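Long-range contact in CigR Protein (Salmonella enterica subsp. enterica serovar Typhimurium, PDB 4EW5), which is a putative inner membrane protein of undefined function, represented here by its C-terminal domain, a small fold of one long helix and an antiparallel sheet: residues Tyr32-Leu43 and Lys75-Leu83. Numbering follows the deposited sequence.
Sequences YQSLPPGIAKNL and KIVGDNLVL
One water joins the two segments through three bonds: it accepts from Leu-35 N at 2.9 Å and from Asn-80 ND2, and donates to Asp-79 OD1 at 3.1 Å. It illustrates how a shared water can bridge an irregular loop and the turn of a hairpin alongside direct packing. The same carboxylate offers OD2 to Ser-34 OG, a weak bond of 3.5 Å. Asp-79 reaches both partners because its CG sits between the backbone N and the carbonyl carbon (chi1 63°), and since OD2 also lies close to Asp-100 OD1, proton affinity there may be raised. The amide of Asn-80 is held from its other end too, OD1 accepting from Gly-97 N and Asn-96 ND2. The segment 75-83 is a beta hairpin, two antiparallel strands joined by a type II' turn from Val-77 to Asn-80, and the loop following helix 11-26 runs past its tip. Gly-78, at positive phi and with no side chain, lets Leu-35 CG come within 3.8 Å of its CA. Leu-35 then spreads its methyls, CD1 lying 3.5 Å from Asn-80 ND2 and CD2 4.0 Å from Val-77 CG1. Farther along, Leu-43 meets Val-77 tip to tip, CD1 to CG1 at 3.9 Å, and the same methyl also touches Val-82 CG2. At the other end of the contact the side chains of Tyr-32 and Ile-76 cross at about a right angle, Tyr-32 CE2 lying 3.7 Å from Ile-76 CD1, while Phe-99 meets the tyrosine ring with its plane inclined by about 55°.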
loop_
_atom_site.group_PDB
_atom_site.type_symbol
_atom_site.label_atom_id
_atom_site.label_comp_id
_atom_site.label_asym_id
_atom_site.label_seq_id
_atom_site.Cartn_x
_atom_site.Cartn_y
_atom_site.Cartn_z
ATOM N N TYR A 32 -15.948 9.143 11.684
ATOM C CA TYR A 32 -15.203 9.581 12.863
ATOM C C TYR A 32 -14.887 11.043 12.738
ATOM O O TYR A 32 -14.743 11.562 11.661
ATOM C CB TYR A 32 -13.927 8.854 13.037
ATOM C CG TYR A 32 -14.064 7.471 13.525
ATOM C CD1 TYR A 32 -14.730 6.514 12.760
ATOM C CD2 TYR A 32 -13.564 7.105 14.737
ATOM C CE1 TYR A 32 -14.824 5.220 13.201
ATOM C CE2 TYR A 32 -13.694 5.825 15.198
ATOM C CZ TYR A 32 -14.316 4.888 14.393
ATOM O OH TYR A 32 -14.460 3.634 14.848
ATOM N N GLN A 33 -14.854 11.732 13.867
ATOM C CA GLN A 33 -14.568 13.152 13.855
ATOM C C GLN A 33 -13.081 13.397 13.619
ATOM O O GLN A 33 -12.223 12.741 14.231
ATOM C CB GLN A 33 -14.978 13.770 15.186
ATOM C CG GLN A 33 -14.908 15.290 15.197
ATOM C CD GLN A 33 -15.684 15.867 16.356
ATOM O OE1 GLN A 33 -16.905 15.670 16.450
ATOM N NE2 GLN A 33 -14.996 16.608 17.239
ATOM N N SER A 34 -12.802 14.401 12.802
ATOM C CA SER A 34 -11.437 14.836 12.539
ATOM C C SER A 34 -10.884 15.505 13.758
ATOM O O SER A 34 -11.628 15.943 14.614
ATOM C CB SER A 34 -11.456 15.872 11.410
ATOM O OG SER A 34 -12.366 15.474 10.391
ATOM N N LEU A 35 -9.565 15.609 13.774
ATOM C CA LEU A 35 -8.799 16.218 14.832
ATOM C C LEU A 35 -9.160 17.676 14.834
ATOM O O LEU A 35 -9.592 18.217 13.806
ATOM C CB LEU A 35 -7.305 16.034 14.544
ATOM C CG LEU A 35 -6.766 14.599 14.634
ATOM C CD1 LEU A 35 -5.529 14.246 13.717
ATOM C CD2 LEU A 35 -6.515 14.381 16.132
ATOM N N PRO A 36 -9.024 18.315 15.983
ATOM C CA PRO A 36 -9.186 19.752 15.990
ATOM C C PRO A 36 -8.334 20.471 14.926
ATOM O O PRO A 36 -7.251 20.066 14.598
ATOM C CB PRO A 36 -8.775 20.134 17.410
ATOM C CG PRO A 36 -9.044 18.873 18.216
ATOM C CD PRO A 36 -8.664 17.768 17.302
ATOM N N PRO A 37 -8.854 21.551 14.361
ATOM C CA PRO A 37 -8.086 22.316 13.368
ATOM C C PRO A 37 -6.844 22.899 14.079
ATOM O O PRO A 37 -6.924 23.270 15.258
ATOM C CB PRO A 37 -9.069 23.400 12.937
ATOM C CG PRO A 37 -9.943 23.601 14.150
ATOM C CD PRO A 37 -9.979 22.322 14.925
ATOM N N GLY A 38 -5.701 22.878 13.395
ATOM C CA GLY A 38 -4.420 23.202 14.013
ATOM C C GLY A 38 -3.693 21.921 14.343
ATOM O O GLY A 38 -2.452 21.841 14.196
ATOM N N ILE A 39 -4.455 20.901 14.764
ATOM C CA ILE A 39 -3.886 19.571 14.986
ATOM C C ILE A 39 -4.029 18.666 13.766
ATOM O O ILE A 39 -3.105 17.916 13.382
ATOM C CB ILE A 39 -4.493 18.879 16.217
ATOM C CG1 ILE A 39 -4.484 19.783 17.485
ATOM C CG2 ILE A 39 -3.773 17.548 16.508
ATOM C CD1 ILE A 39 -3.177 20.470 17.828
ATOM N N ALA A 40 -5.204 18.768 13.146
ATOM C CA ALA A 40 -5.613 17.964 12.010
ATOM C C ALA A 40 -4.566 17.504 11.022
ATOM O O ALA A 40 -4.308 16.259 10.887
ATOM C CB ALA A 40 -6.797 18.642 11.285
ATOM N N LYS A 41 -3.962 18.399 10.279
ATOM C CA LYS A 41 -3.090 17.845 9.214
ATOM C C LYS A 41 -1.614 17.769 9.683
ATOM O O LYS A 41 -0.697 17.631 8.870
ATOM C CB LYS A 41 -3.256 18.681 7.925
ATOM C CG LYS A 41 -4.502 18.327 7.073
ATOM C CD LYS A 41 -5.579 19.426 6.966
ATOM C CE LYS A 41 -5.081 20.686 6.252
ATOM N NZ LYS A 41 -6.167 21.676 5.923
ATOM N N ASN A 42 -1.391 17.786 11.003
ATOM C CA ASN A 42 -0.074 18.140 11.531
ATOM C C ASN A 42 0.555 17.072 12.388
ATOM O O ASN A 42 1.477 17.369 13.177
ATOM C CB ASN A 42 -0.178 19.458 12.310
ATOM C CG ASN A 42 -0.569 20.585 11.408
ATOM O OD1 ASN A 42 -0.008 20.705 10.332
ATOM N ND2 ASN A 42 -1.561 21.384 11.800
ATOM N N LEU A 43 0.111 15.833 12.235
ATOM C CA LEU A 43 0.840 14.735 12.885
ATOM C C LEU A 43 2.208 14.646 12.234
ATOM O O LEU A 43 2.374 14.971 11.056
ATOM C CB LEU A 43 0.057 13.435 12.753
ATOM C CG LEU A 43 -1.321 13.465 13.389
ATOM C CD1 LEU A 43 -1.933 12.079 13.283
ATOM C CD2 LEU A 43 -1.325 13.922 14.859
ATOM N N LYS A 75 -3.750 2.631 15.357
ATOM C CA LYS A 75 -4.743 3.357 16.133
ATOM C C LYS A 75 -5.598 4.224 15.229
ATOM O O LYS A 75 -5.151 4.633 14.131
ATOM C CB LYS A 75 -4.058 4.224 17.175
ATOM C CG LYS A 75 -3.272 3.434 18.172
ATOM C CD LYS A 75 -4.237 2.834 19.209
ATOM C CE LYS A 75 -3.599 1.779 20.077
ATOM N NZ LYS A 75 -4.646 1.023 20.772
ATOM N N ILE A 76 -6.788 4.570 15.715
ATOM C CA ILE A 76 -7.612 5.583 15.086
ATOM C C ILE A 76 -7.315 6.920 15.809
ATOM O O ILE A 76 -7.538 7.054 17.013
ATOM C CB ILE A 76 -9.085 5.264 15.241
ATOM C CG1 ILE A 76 -9.407 3.782 14.777
ATOM C CG2 ILE A 76 -9.974 6.259 14.454
ATOM C CD1 ILE A 76 -10.906 3.437 14.948
ATOM N N VAL A 77 -6.897 7.905 15.037
ATOM C CA VAL A 77 -6.531 9.245 15.535
ATOM C C VAL A 77 -7.305 10.226 14.685
ATOM O O VAL A 77 -7.071 10.300 13.486
ATOM C CB VAL A 77 -5.025 9.463 15.378
ATOM C CG1 VAL A 77 -4.632 10.877 15.818
ATOM C CG2 VAL A 77 -4.305 8.439 16.206
ATOM N N GLY A 78 -8.357 10.838 15.255
ATOM C CA GLY A 78 -9.242 11.695 14.485
ATOM C C GLY A 78 -9.950 10.751 13.535
ATOM O O GLY A 78 -10.534 9.717 13.968
ATOM N N ASP A 79 -9.906 11.075 12.257
ATOM C CA ASP A 79 -10.416 10.119 11.221
ATOM C C ASP A 79 -9.306 9.407 10.418
ATOM O O ASP A 79 -9.564 8.883 9.332
ATOM C CB ASP A 79 -11.457 10.748 10.338
ATOM C CG ASP A 79 -10.931 11.915 9.521
ATOM O OD1 ASP A 79 -9.742 12.264 9.709
ATOM O OD2 ASP A 79 -11.727 12.458 8.733
ATOM N N ASN A 80 -8.114 9.343 10.993
ATOM C CA ASN A 80 -6.929 8.788 10.314
ATOM C C ASN A 80 -6.501 7.468 10.886
ATOM O O ASN A 80 -6.753 7.155 12.098
ATOM C CB ASN A 80 -5.811 9.773 10.456
ATOM C CG ASN A 80 -6.232 11.199 10.014
ATOM O OD1 ASN A 80 -6.748 11.402 8.898
ATOM N ND2 ASN A 80 -6.193 12.161 10.966
ATOM N N LEU A 81 -5.754 6.702 10.100
ATOM C CA LEU A 81 -5.234 5.443 10.612
ATOM C C LEU A 81 -3.738 5.664 10.877
ATOM O O LEU A 81 -3.002 6.052 9.946
ATOM C CB LEU A 81 -5.396 4.353 9.551
ATOM C CG LEU A 81 -4.860 2.966 9.868
ATOM C CD1 LEU A 81 -5.366 2.372 11.189
ATOM C CD2 LEU A 81 -5.098 2.018 8.657
ATOM N N VAL A 82 -3.254 5.365 12.079
ATOM C CA VAL A 82 -1.898 5.799 12.486
ATOM C C VAL A 82 -1.201 4.655 13.200
ATOM O O VAL A 82 -1.770 4.074 14.133
ATOM C CB VAL A 82 -1.978 7.036 13.410
ATOM C CG1 VAL A 82 -0.545 7.525 13.704
ATOM C CG2 VAL A 82 -2.859 8.139 12.785
ATOM N N LEU A 83 -0.014 4.252 12.732
ATOM C CA LEU A 83 0.765 3.287 13.396
ATOM C C LEU A 83 1.638 4.064 14.411
ATOM O O LEU A 83 2.369 5.006 14.031
ATOM C CB LEU A 83 1.732 2.603 12.450
ATOM C CG LEU A 83 2.574 1.434 12.980
ATOM C CD1 LEU A 83 1.709 0.212 13.364
ATOM C CD2 LEU A 83 3.658 1.007 12.025
HETATM O O HOH W 1 -8.297 14.362 11.430
#